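Local coordinates for probable membrane transporter protein MamO (Magnetospirillum magneticum, PDB 5HMA) that promotes magnetite formation and activates the MamE protease, binding transition metal ions through a protease-like domain that is probably not itself a protease, at residues Pro7-Val12 / Phe104-Ala109; Thr37-Ser42 / Gly70-Leu75; Ile47-Ala52 / Leu76-Thr81; Gln93-Gly98 / Asp158-Asn163; Leu118-Asp123 / Arg138-Tyr143. All coordinates share one frame; numbering follows the deposited sequence.

Interaction 1: Pro7-Val12 / Phe104-Ala109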
# COMPACT_ATOMS: atom_id res chain seq x y z
N PRO A 7 7.94 -4.47 -8.97
CA PRO A 7 8.99 -3.48 -8.69
C PRO A 7 8.49 -2.25 -7.94
O PRO A 7 9.25 -1.65 -7.18
CB PRO A 7 9.50 -3.09 -10.08
CG PRO A 7 9.26 -4.33 -10.92
CD PRO A 7 7.94 -4.87 -10.40
N ALA A 8 7.21 -1.91 -8.11
CA ALA A 8 6.63 -0.75 -7.43
C ALA A 8 5.98 -1.12 -6.08
O ALA A 8 5.31 -0.29 -5.46
CB ALA A 8 5.59 -0.06 -8.36
N VAL A 9 6.17 -2.36 -5.65
CA VAL A 9 5.66 -2.85 -4.36
C VAL A 9 6.81 -2.90 -3.39
O VAL A 9 7.80 -3.62 -3.63
CB VAL A 9 4.99 -4.23 -4.50
CG1 VAL A 9 4.40 -4.69 -3.15
CG2 VAL A 9 3.94 -4.20 -5.58
N VAL A 10 6.73 -2.13 -2.30
CA VAL A 10 7.85 -2.01 -1.37
C VAL A 10 7.47 -2.49 0.01
O VAL A 10 6.28 -2.63 0.34
CB VAL A 10 8.37 -0.56 -1.27
CG1 VAL A 10 8.96 -0.07 -2.60
CG2 VAL A 10 7.27 0.39 -0.76
N GLY A 11 8.49 -2.74 0.84
CA GLY A 11 8.26 -2.98 2.25
C GLY A 11 8.50 -1.68 3.01
O GLY A 11 9.35 -0.88 2.62
N VAL A 12 7.76 -1.46 4.09
CA VAL A 12 7.95 -0.29 4.94
C VAL A 12 8.21 -0.73 6.38
O VAL A 12 7.55 -1.64 6.87
CB VAL A 12 6.72 0.64 4.86
CG1 VAL A 12 6.90 1.82 5.78
CG2 VAL A 12 6.48 1.11 3.42
N PHE A 104 -0.91 -6.97 -3.75
CA PHE A 104 0.54 -7.22 -3.70
C PHE A 104 1.12 -6.71 -2.38
O PHE A 104 0.65 -5.70 -1.84
CB PHE A 104 1.26 -6.52 -4.87
CG PHE A 104 1.07 -7.19 -6.21
CD1 PHE A 104 -0.09 -6.99 -6.95
CD2 PHE A 104 2.07 -7.99 -6.75
CE1 PHE A 104 -0.25 -7.58 -8.20
CE2 PHE A 104 1.92 -8.59 -8.00
CZ PHE A 104 0.76 -8.39 -8.72
N GLY A 105 2.17 -7.37 -1.89
CA GLY A 105 2.88 -6.90 -0.71
C GLY A 105 4.30 -7.44 -0.68
O GLY A 105 4.73 -8.11 -1.63
N ARG A 106 5.04 -7.15 0.39
CA ARG A 106 6.34 -7.75 0.60
C ARG A 106 6.40 -8.21 2.05
O ARG A 106 5.98 -7.49 2.96
CB ARG A 106 7.50 -6.78 0.28
CG ARG A 106 7.46 -6.20 -1.14
CD ARG A 106 8.84 -5.88 -1.70
NE ARG A 106 9.43 -7.01 -2.41
CZ ARG A 106 9.36 -7.20 -3.73
NH1 ARG A 106 8.72 -6.35 -4.51
NH2 ARG A 106 9.94 -8.27 -4.26
N ASN A 107 6.93 -9.41 2.25
CA ASN A 107 6.98 -9.95 3.59
C ASN A 107 8.21 -9.43 4.36
O ASN A 107 8.97 -8.58 3.87
CB ASN A 107 6.94 -11.48 3.54
CG ASN A 107 8.18 -12.10 2.91
OD1 ASN A 107 9.21 -11.45 2.74
ND2 ASN A 107 8.08 -13.38 2.58
N MET A 108 8.40 -9.96 5.56
CA MET A 108 9.42 -9.49 6.49
C MET A 108 10.83 -9.76 5.97
O MET A 108 11.80 -9.21 6.49
CB MET A 108 9.20 -10.16 7.85
CG MET A 108 9.94 -9.54 9.01
SD MET A 108 8.83 -9.28 10.41
CE MET A 108 8.05 -10.89 10.54
N ALA A 109 10.95 -10.61 4.95
CA ALA A 109 12.25 -10.92 4.35
C ALA A 109 12.46 -10.21 3.01
O ALA A 109 13.49 -10.38 2.37
CB ALA A 109 12.41 -12.42 4.16

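Interaction 2: Thr37-Ser42 / Gly70-Leu75. With NI (nickel (II) ion), chain C.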
# COMPACT_ATOMS: atom_id res chain seq x y z
N THR A 37 0.00 2.78 4.60
CA THR A 37 -1.02 3.00 5.63
C THR A 37 -0.46 3.84 6.77
O THR A 37 0.66 3.59 7.22
CB THR A 37 -1.56 1.68 6.20
OG1 THR A 37 -0.53 0.67 6.14
CG2 THR A 37 -2.80 1.21 5.43
N LEU A 38 -1.23 4.82 7.23
CA LEU A 38 -0.75 5.75 8.26
C LEU A 38 -0.43 5.06 9.59
O LEU A 38 0.64 5.28 10.17
CB LEU A 38 -1.78 6.87 8.47
CG LEU A 38 -1.42 7.93 9.52
CD1 LEU A 38 -0.05 8.52 9.24
CD2 LEU A 38 -2.47 9.03 9.59
N HIS A 39 -1.33 4.20 10.08
CA HIS A 39 -1.10 3.52 11.36
C HIS A 39 0.16 2.65 11.35
O HIS A 39 0.70 2.31 12.39
CB HIS A 39 -2.31 2.66 11.76
CG HIS A 39 -2.44 1.38 10.98
ND1 HIS A 39 -3.20 1.27 9.84
CD2 HIS A 39 -1.91 0.15 11.20
CE1 HIS A 39 -3.13 0.03 9.38
NE2 HIS A 39 -2.36 -0.67 10.19
N SER A 40 0.65 2.29 10.16
CA SER A 40 1.84 1.45 10.06
C SER A 40 3.13 2.23 10.32
O SER A 40 4.15 1.64 10.68
CB SER A 40 1.91 0.79 8.68
OG SER A 40 0.77 0.01 8.43
N VAL A 41 3.11 3.54 10.12
CA VAL A 41 4.35 4.31 10.20
C VAL A 41 4.32 5.39 11.26
O VAL A 41 5.37 5.87 11.68
CB VAL A 41 4.69 4.93 8.83
CG1 VAL A 41 4.95 3.85 7.82
CG2 VAL A 41 3.57 5.87 8.38
N SER A 42 3.12 5.78 11.71
CA SER A 42 2.98 6.98 12.54
C SER A 42 3.71 6.91 13.88
O SER A 42 3.94 7.93 14.52
CB SER A 42 1.50 7.26 12.79
OG SER A 42 0.91 6.18 13.49
N GLY A 70 -7.92 10.67 7.80
CA GLY A 70 -9.29 10.25 7.57
C GLY A 70 -9.45 9.02 6.69
O GLY A 70 -10.54 8.48 6.56
N HIS A 71 -8.35 8.57 6.09
CA HIS A 71 -8.36 7.37 5.26
C HIS A 71 -7.20 6.44 5.60
O HIS A 71 -6.93 5.50 4.87
CB HIS A 71 -8.30 7.73 3.77
CG HIS A 71 -9.41 8.64 3.33
ND1 HIS A 71 -10.64 8.17 2.92
CD2 HIS A 71 -9.47 9.98 3.21
CE1 HIS A 71 -11.41 9.19 2.58
NE2 HIS A 71 -10.72 10.30 2.75
N ASP A 72 -6.52 6.74 6.70
CA ASP A 72 -5.39 5.93 7.18
C ASP A 72 -4.31 5.79 6.11
O ASP A 72 -3.71 4.73 5.96
CB ASP A 72 -5.87 4.55 7.64
CG ASP A 72 -4.78 3.76 8.35
OD1 ASP A 72 -3.87 4.40 8.94
OD2 ASP A 72 -4.82 2.51 8.30
N LEU A 73 -4.04 6.86 5.38
CA LEU A 73 -2.93 6.82 4.43
C LEU A 73 -1.85 7.85 4.76
O LEU A 73 -2.11 8.90 5.35
CB LEU A 73 -3.44 7.04 3.00
CG LEU A 73 -4.42 6.01 2.45
CD1 LEU A 73 -4.71 6.29 0.99
CD2 LEU A 73 -3.88 4.61 2.63
N ALA A 74 -0.62 7.51 4.36
CA ALA A 74 0.53 8.39 4.47
C ALA A 74 1.27 8.43 3.13
O ALA A 74 1.43 7.39 2.47
CB ALA A 74 1.48 7.92 5.58
N LEU A 75 1.69 9.63 2.75
CA LEU A 75 2.56 9.83 1.59
C LEU A 75 3.99 9.98 2.10
O LEU A 75 4.28 10.89 2.87
CB LEU A 75 2.16 11.07 0.79
CG LEU A 75 3.08 11.39 -0.40
CD1 LEU A 75 2.96 10.31 -1.45
CD2 LEU A 75 2.81 12.79 -1.00
NI NI C . -11.50 12.38 2.63
O HOH W 1 -10.49 12.97 4.50
O HOH W 2 -12.47 11.75 0.75
O HOH W 3 -13.14 11.54 3.87

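Interaction 3: Ile47-Ala52 / Leu76-Thr81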
# COMPACT_ATOMS: atom_id res chain seq x y z
N ILE A 47 11.72 5.95 9.38
CA ILE A 47 11.11 5.07 8.40
C ILE A 47 12.12 4.66 7.35
O ILE A 47 12.84 5.50 6.80
CB ILE A 47 9.90 5.73 7.74
CG1 ILE A 47 8.85 6.09 8.79
CG2 ILE A 47 9.32 4.79 6.69
CD1 ILE A 47 7.89 7.16 8.35
N SER A 48 12.16 3.37 7.06
CA SER A 48 13.01 2.89 5.99
C SER A 48 12.14 2.13 5.00
O SER A 48 11.25 1.37 5.39
CB SER A 48 14.14 2.02 6.53
OG SER A 48 14.94 1.51 5.47
N VAL A 49 12.37 2.37 3.72
CA VAL A 49 11.61 1.70 2.68
C VAL A 49 12.50 0.65 2.04
O VAL A 49 13.66 0.92 1.73
CB VAL A 49 11.08 2.70 1.64
CG1 VAL A 49 10.44 1.94 0.44
CG2 VAL A 49 10.08 3.64 2.31
N GLN A 50 11.96 -0.55 1.83
CA GLN A 50 12.74 -1.63 1.27
C GLN A 50 12.29 -1.92 -0.15
O GLN A 50 11.12 -2.23 -0.39
CB GLN A 50 12.64 -2.89 2.15
CG GLN A 50 12.75 -2.52 3.64
CD GLN A 50 13.55 -3.52 4.45
OE1 GLN A 50 14.07 -4.51 3.92
NE2 GLN A 50 13.66 -3.26 5.75
N VAL A 51 13.23 -1.80 -1.08
CA VAL A 51 12.96 -1.83 -2.51
C VAL A 51 13.67 -3.02 -3.12
O VAL A 51 14.85 -3.25 -2.85
CB VAL A 51 13.41 -0.52 -3.19
CG1 VAL A 51 13.16 -0.56 -4.72
CG2 VAL A 51 12.74 0.71 -2.53
N ALA A 52 12.94 -3.79 -3.93
CA ALA A 52 13.52 -4.94 -4.62
C ALA A 52 14.33 -4.48 -5.82
O ALA A 52 13.89 -3.62 -6.59
CB ALA A 52 12.40 -5.92 -5.07
N LEU A 76 4.86 9.09 1.67
CA LEU A 76 6.26 9.14 2.06
C LEU A 76 7.11 9.60 0.88
O LEU A 76 6.74 9.44 -0.28
CB LEU A 76 6.76 7.75 2.52
CG LEU A 76 5.93 6.93 3.51
CD1 LEU A 76 6.66 5.64 3.85
CD2 LEU A 76 5.64 7.74 4.76
N LYS A 77 8.27 10.17 1.19
CA LYS A 77 9.25 10.48 0.17
C LYS A 77 10.58 9.82 0.55
O LYS A 77 11.12 10.10 1.61
CB LYS A 77 9.41 11.99 0.00
CG LYS A 77 10.62 12.45 -0.80
CD LYS A 77 10.45 12.19 -2.29
CE LYS A 77 11.48 13.00 -3.09
NZ LYS A 77 12.84 12.42 -2.99
N MET A 78 11.08 8.94 -0.30
CA MET A 78 12.40 8.37 -0.08
C MET A 78 13.48 9.44 -0.30
O MET A 78 13.40 10.24 -1.25
CB MET A 78 12.62 7.17 -1.01
CG MET A 78 11.70 6.00 -0.69
SD MET A 78 12.02 4.47 -1.63
CE MET A 78 11.13 4.80 -3.16
N GLN A 79 14.46 9.47 0.60
CA GLN A 79 15.58 10.39 0.48
C GLN A 79 16.67 9.72 -0.34
O GLN A 79 17.45 8.93 0.19
CB GLN A 79 16.14 10.78 1.86
CG GLN A 79 15.07 11.15 2.86
CD GLN A 79 14.36 12.42 2.49
OE1 GLN A 79 13.19 12.41 2.11
NE2 GLN A 79 15.08 13.54 2.60
N THR A 80 16.71 10.01 -1.64
CA THR A 80 17.63 9.34 -2.54
C THR A 80 17.79 10.14 -3.82
O THR A 80 16.89 10.87 -4.20
CB THR A 80 17.13 7.91 -2.90
OG1 THR A 80 18.02 7.31 -3.84
CG2 THR A 80 15.74 7.99 -3.50
N THR A 81 18.93 10.00 -4.49
CA THR A 81 19.06 10.56 -5.84
C THR A 81 18.54 9.59 -6.91
O THR A 81 18.55 9.91 -8.09
CB THR A 81 20.52 10.89 -6.17
OG1 THR A 81 21.34 9.79 -5.79
CG2 THR A 81 20.96 12.12 -5.41

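Interaction 4: Gln93-Gly98 / Asp158-Asn163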
# COMPACT_ATOMS: atom_id res chain seq x y z
N GLN A 93 -7.65 3.47 -11.63
CA GLN A 93 -9.02 3.09 -12.06
C GLN A 93 -9.90 2.71 -10.88
O GLN A 93 -9.41 2.28 -9.83
CB GLN A 93 -9.00 1.91 -13.04
CG GLN A 93 -8.02 2.00 -14.19
CD GLN A 93 -8.58 2.73 -15.37
OE1 GLN A 93 -9.78 3.04 -15.42
NE2 GLN A 93 -7.72 3.02 -16.35
N THR A 94 -11.22 2.85 -11.06
CA THR A 94 -12.18 2.28 -10.13
C THR A 94 -12.43 0.79 -10.45
O THR A 94 -12.16 0.33 -11.56
CB THR A 94 -13.52 3.02 -10.16
OG1 THR A 94 -14.07 2.95 -11.47
CG2 THR A 94 -13.33 4.48 -9.76
N VAL A 95 -12.90 0.04 -9.45
CA VAL A 95 -13.33 -1.34 -9.66
C VAL A 95 -14.75 -1.49 -9.13
O VAL A 95 -15.20 -0.67 -8.33
CB VAL A 95 -12.40 -2.34 -8.99
CG1 VAL A 95 -11.02 -2.34 -9.67
CG2 VAL A 95 -12.30 -2.06 -7.47
N VAL A 96 -15.45 -2.53 -9.60
CA VAL A 96 -16.81 -2.82 -9.16
C VAL A 96 -16.87 -4.18 -8.45
O VAL A 96 -16.00 -5.02 -8.65
CB VAL A 96 -17.79 -2.80 -10.35
CG1 VAL A 96 -18.05 -1.37 -10.80
CG2 VAL A 96 -17.26 -3.66 -11.49
N PRO A 97 -17.90 -4.41 -7.62
CA PRO A 97 -18.10 -5.76 -7.06
C PRO A 97 -18.09 -6.87 -8.12
O PRO A 97 -18.82 -6.78 -9.10
CB PRO A 97 -19.48 -5.66 -6.40
CG PRO A 97 -19.62 -4.22 -6.05
CD PRO A 97 -18.96 -3.49 -7.19
N GLY A 98 -17.27 -7.89 -7.91
CA GLY A 98 -17.26 -9.03 -8.81
C GLY A 98 -16.03 -9.02 -9.68
O GLY A 98 -15.68 -10.01 -10.31
N ASP A 158 -3.24 -1.57 -13.28
CA ASP A 158 -3.56 -0.22 -12.80
C ASP A 158 -3.77 -0.22 -11.29
O ASP A 158 -4.38 -1.14 -10.73
CB ASP A 158 -4.82 0.31 -13.49
CG ASP A 158 -4.70 0.32 -15.00
OD1 ASP A 158 -3.57 0.52 -15.49
OD2 ASP A 158 -5.73 0.13 -15.69
N LEU A 159 -3.25 0.81 -10.63
CA LEU A 159 -3.47 0.97 -9.19
C LEU A 159 -4.96 1.21 -8.95
O LEU A 159 -5.53 2.13 -9.54
CB LEU A 159 -2.64 2.13 -8.65
CG LEU A 159 -2.74 2.37 -7.14
CD1 LEU A 159 -2.22 1.17 -6.38
CD2 LEU A 159 -1.95 3.61 -6.76
N VAL A 160 -5.61 0.41 -8.10
CA VAL A 160 -7.01 0.71 -7.79
C VAL A 160 -7.18 1.06 -6.32
O VAL A 160 -8.21 1.61 -5.92
CB VAL A 160 -7.96 -0.43 -8.21
CG1 VAL A 160 -7.89 -0.64 -9.73
CG2 VAL A 160 -7.65 -1.72 -7.49
N GLY A 161 -6.17 0.77 -5.51
CA GLY A 161 -6.25 1.16 -4.11
C GLY A 161 -5.12 0.69 -3.22
O GLY A 161 -4.16 0.07 -3.67
N ILE A 162 -5.24 1.01 -1.94
CA ILE A 162 -4.26 0.67 -0.93
C ILE A 162 -4.93 -0.21 0.13
O ILE A 162 -5.97 0.15 0.68
CB ILE A 162 -3.66 1.93 -0.28
CG1 ILE A 162 -2.93 2.78 -1.33
CG2 ILE A 162 -2.74 1.53 0.86
CD1 ILE A 162 -1.69 2.10 -1.92
N ASN A 163 -4.33 -1.35 0.42
CA ASN A 163 -5.00 -2.36 1.22
C ASN A 163 -4.80 -2.19 2.72
O ASN A 163 -3.80 -1.64 3.17
CB ASN A 163 -4.53 -3.74 0.77
CG ASN A 163 -4.97 -4.04 -0.65
OD1 ASN A 163 -6.13 -3.78 -1.01
ND2 ASN A 163 -4.06 -4.56 -1.46
O HOH W 4 -10.34 2.52 -7.32

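Interaction 5: Leu118-Asp123 / Arg138-Tyr143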
# COMPACT_ATOMS: atom_id res chain seq x y z
N LEU A 118 -11.80 -11.46 -5.68
CA LEU A 118 -12.87 -10.62 -6.20
C LEU A 118 -13.17 -9.45 -5.26
O LEU A 118 -13.04 -9.56 -4.04
CB LEU A 118 -14.14 -11.46 -6.39
CG LEU A 118 -13.98 -12.61 -7.38
CD1 LEU A 118 -15.32 -13.34 -7.57
CD2 LEU A 118 -13.44 -12.06 -8.70
N VAL A 119 -13.56 -8.32 -5.85
CA VAL A 119 -14.16 -7.24 -5.08
C VAL A 119 -15.51 -7.73 -4.54
O VAL A 119 -16.33 -8.27 -5.29
CB VAL A 119 -14.31 -5.98 -5.93
CG1 VAL A 119 -14.95 -4.86 -5.12
CG2 VAL A 119 -12.96 -5.58 -6.50
N GLN A 120 -15.75 -7.56 -3.24
CA GLN A 120 -16.95 -8.14 -2.64
C GLN A 120 -17.94 -7.06 -2.20
O GLN A 120 -19.12 -7.34 -1.97
CB GLN A 120 -16.59 -9.04 -1.46
CG GLN A 120 -15.72 -10.25 -1.81
CD GLN A 120 -16.48 -11.37 -2.53
OE1 GLN A 120 -17.66 -11.24 -2.88
NE2 GLN A 120 -15.80 -12.49 -2.74
N SER A 121 -17.45 -5.84 -2.09
CA SER A 121 -18.27 -4.69 -1.74
C SER A 121 -17.52 -3.45 -2.16
O SER A 121 -16.29 -3.46 -2.18
CB SER A 121 -18.58 -4.65 -0.24
OG SER A 121 -19.05 -3.37 0.15
N ALA A 122 -18.23 -2.39 -2.52
CA ALA A 122 -17.55 -1.16 -2.92
C ALA A 122 -17.83 -0.01 -1.95
O ALA A 122 -17.42 1.13 -2.18
CB ALA A 122 -17.95 -0.77 -4.34
N ASP A 123 -18.51 -0.33 -0.85
CA ASP A 123 -18.87 0.67 0.14
C ASP A 123 -18.97 0.02 1.53
O ASP A 123 -20.03 -0.44 1.95
CB ASP A 123 -20.19 1.35 -0.24
CG ASP A 123 -20.35 2.72 0.38
OD1 ASP A 123 -19.55 3.06 1.27
OD2 ASP A 123 -21.28 3.46 -0.03
N ARG A 138 -14.14 -3.98 -0.18
CA ARG A 138 -13.75 -5.24 0.44
C ARG A 138 -13.43 -6.28 -0.61
O ARG A 138 -14.14 -6.41 -1.61
CB ARG A 138 -14.85 -5.76 1.35
CG ARG A 138 -15.04 -4.91 2.55
CD ARG A 138 -15.95 -5.58 3.52
NE ARG A 138 -15.31 -6.74 4.14
CZ ARG A 138 -15.85 -7.38 5.17
NH1 ARG A 138 -15.23 -8.43 5.70
NH2 ARG A 138 -17.00 -6.96 5.67
N SER A 139 -12.36 -7.02 -0.39
CA SER A 139 -12.01 -8.12 -1.27
C SER A 139 -11.29 -9.21 -0.49
O SER A 139 -10.63 -8.94 0.52
CB SER A 139 -11.13 -7.64 -2.42
OG SER A 139 -9.77 -7.71 -2.04
N ASP A 140 -11.41 -10.43 -0.97
CA ASP A 140 -10.72 -11.55 -0.34
C ASP A 140 -9.30 -11.72 -0.89
O ASP A 140 -8.67 -12.75 -0.66
CB ASP A 140 -11.53 -12.85 -0.53
CG ASP A 140 -12.13 -12.97 -1.93
OD1 ASP A 140 -11.51 -12.49 -2.89
OD2 ASP A 140 -13.22 -13.55 -2.06
N ALA A 141 -8.79 -10.71 -1.60
CA ALA A 141 -7.40 -10.77 -2.10
C ALA A 141 -6.41 -10.45 -0.98
O ALA A 141 -5.23 -10.78 -1.06
CB ALA A 141 -7.19 -9.81 -3.27
N VAL A 142 -6.91 -9.79 0.06
CA VAL A 142 -6.09 -9.45 1.23
C VAL A 142 -6.25 -10.53 2.29
O VAL A 142 -7.32 -10.69 2.88
CB VAL A 142 -6.49 -8.07 1.76
CG1 VAL A 142 -5.78 -7.77 3.08
CG2 VAL A 142 -6.22 -7.00 0.69
N TYR A 143 -5.18 -11.30 2.52
CA TYR A 143 -5.23 -12.44 3.44
C TYR A 143 -4.23 -12.31 4.60
O TYR A 143 -4.32 -13.05 5.58
CB TYR A 143 -4.98 -13.75 2.67
CG TYR A 143 -3.53 -13.93 2.24
CD1 TYR A 143 -3.03 -13.25 1.12
CD2 TYR A 143 -2.67 -14.76 2.94
CE1 TYR A 143 -1.69 -13.40 0.73
CE2 TYR A 143 -1.34 -14.92 2.56
CZ TYR A 143 -0.86 -14.24 1.46
OH TYR A 143 0.47 -14.40 1.09

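Interaction 1: Pro7-Val12 / Phe104-Ala109
V9 and R106 meet where strands 9-12 and 104-106 pass each other at 43°, their axes 5.7 Å apart at closest approach, with G11 and R106 bringing their CA atoms within 5.4 Å. Strand 9-13 belongs to the first beta-barrel of this trypsin-like domain and strand 100-106 to the second, so the contact lies at the junction of the two. V9 sets its two methyls on neighbouring residues of the partner strand: CG1 rests on G105 CA at 3.6 Å, while CG2 reaches F104 CB, also at 3.6 Å. The F104 ring itself leads away, toward P151, V114 and V153 of its own barrel. R106 lays its aliphatic part along the opposing chain, with CG near V10 C and CD 4.1 Å from G11 N. A bend at the third torsion (chi3 90°) then turns the guanidinium back to V9, where NH1 donates to V9 O over 3.0 Å in a nearly straight bond (163° at the hydrogen). The carbonyl oxygen lies at the edge of the guanidinium, close to its plane, whereas the donor is tilted out of the carbonyl plane. NE of the same group is bonded to G110 O. Two main-chain oxygens from different parts of the chain thus fix the rotation of a buried guanidinium, and its charge is probably eased by these carbonyl dipoles while its methylenes share an apolar seam with V9.

Interaction 2: Thr37-Ser42 / Gly70-Leu75
D72 gathers the hydrogen bonds that tie it to L38 and H39. Its carboxylate uses both oxygens, each on the syn side: OD1 accepts from H39 N at 2.8 Å, and OD2 accepts from H39 ND1 at 2.6 Å. The imidazole meets OD2 edge-on, the two planes being only 26° apart. D72 CG stands opposite its own backbone N (chi1 -171°), which carries the carboxylate across to the short, weakly bonded helix at about 38-41. D72 O takes L38 N at 2.8 Å, from well above the carbonyl plane. Apolar contacts are made further along the strand, where A74 CB meets L38 CD1 at 4.0 Å and V41 CG2 at 4.1 Å. Metal coordination occurs next door: H71 NE2 binds the nickel ion at 2.2 Å, with three waters and H186. Replacing D72 by an alanine would remove both carboxylate oxygens and would probably leave H39 N and ND1 without their acceptors and the ring free to turn. The arrangement matches the histidine-aspartate pair of chymotrypsin-fold proteases, although MamO is probably not a protease; the carboxylate of D72, next in the chain to nickel-binding H71, fixes both the backbone and the ring of H39.

Interaction 3: Ile47-Ala52 / Leu76-Thr81
V49 and M78 face each other across the interior of the first barrel, where strands 47-51 and 76-78 pass at 67° with their axes 8.5 Å apart. Both strands flank strand 58-68, and no hydrogen bond joins them; methyls and a thioether fill the distance. M78 spans the gap with an extended chain. Its CG stands opposite the carbonyl carbon (chi1 -66°) and the chain continues to the sulfur before bending at the last torsion (chi3 -83°), which turns CE aside and leaves SD to face the valines. SD lies 3.6 Å from V49 CG1 and 3.9 Å from V51 CG2, and M78 CG comes to 4.1 Å from V49 CG2, V49 and M78 crossing at about a right angle. L76, two residues earlier, is also stretched out, sending CD1 to I47 CG2 at 4.0 Å and to V49 CG2 at 4.3 Å. V49 thus serves both partners, CG1 turned to the sulfur and CG2 shared between methionine and leucine. An alanine at M78 is likely to leave V49 CG1 and V51 CG2 without the sulfur they pack against and open a gap between the two strands. V10 and F84 pack nearby, and K77 points the other way. With only dispersion forces at work, the contact rests on the fit of apolar surfaces, the extended methionine bringing its sulfur to the valines across strands that share no hydrogen bond.

Interaction 4: Gln93-Gly98 / Asp158-Asn163
Q93 and D158 bring two flat groups side by side, the amide of Q93 turned 35° from the carboxylate of D158. Their meeting is made less by the flat groups than by a methylene: D158 OD2 lies 3.3 Å from Q93 CG, and Q93 NE2 is further off at 3.6 Å. With the chain bent at its second torsion (chi2 -87°), the amide passes obliquely beside D158, OD2 lying off its NE2 side; no face of either group is stacked on the other. D158 CB also comes within 3.7 Å of Q93 CG. Behind them the backbones join through a long but fairly straight hydrogen bond, Q93 N to L159 O at 3.3 Å. The loop carrying residues 93-98 leads into strand 100-106 of the second barrel, and here it lies along the start of strand 159-167 of the same barrel. That strand opens with a classic beta bulge, where V160 and G161 together pair with L152. The loop packs on V160 through Q93 and V95. V160 CG1 lies 3.3 Å from Q93 O, and V160 CA makes a CA-H...O contact with the same oxygen. A water donates to both Q93 O and V160 O, at 2.7 Å each, bridging the carbonyls of loop and bulge. Deeper in, V95 turns its CG1 onto V160 CG1 at 3.6 Å, the side chains crossing at about a right angle. V101 of strand 100-106 lies against V95 and L152 against V160, carrying this apolar patch into the barrel.

Interaction 5: Leu118-Asp123 / Arg138-Tyr143
Q120 and R138 meet in the antiparallel pairing of strands 112-121 and 131-139, part of the second barrel of the trypsin-like fold, at a classic beta bulge. Two residues, Q120 and S121, stand against the single R138, and the register slips by one residue between the pair V119-S139 and the pair S121-R138. R138 O accepts from Q120 N at 2.6 Å and only weakly from S121 N, while R138 N donates to S121 O. The Q120 side chain begins over this bulge: CB lies 3.6 Å from R138 O. Its CG continues toward D140, coming within 4.1 Å of OD2, and a bend at the second torsion (chi2 -75°) keeps the chain close to the turn beyond the strand. CD follows at 3.9 Å from the same oxygen, and at the tip NE2 donates to D140 OD2 over 2.9 Å. The bond lies in the amide plane of Q120 but arrives from above the carboxylate, the two planes standing 87° to each other. The other oxygen of D140, OD1, accepts from L118 N on its syn side, so one carboxylate spans two residues of the neighbouring strand. R138 aims its guanidinium elsewhere, to a salt bridge with E174 of strand 173-179. On the opposite face from R138, S139 CB packs 3.2 Å from L118 O, and S139 OG accepts from A141 N at 3.2 Å in an ST turn within the type I turn from S139 to V142.

In the fold
Interactions 1, 2 and 3 are buried, interaction 4 largely so, with exposed Q93 at its edge, and interaction 5 lies partly at the surface. Interactions 2 and 3 share strand 73-78: the polar bonds of interaction 2 come from D72 just before it, next to nickel-binding H71, whereas interaction 3 draws only hydrocarbon and sulfur from its far end. Interaction 1 joins the two barrels and meets interaction 3 where G11 O lies 2.7 Å from Q50 N. Interactions 4 and 5 belong to the second barrel and touch through G98 and V119; interaction 4 adds a bridging water to one backbone bond, interaction 5 rests on strand pairing and an amide-carboxylate bond. L73 packs on I162, linking interaction 2 to 4.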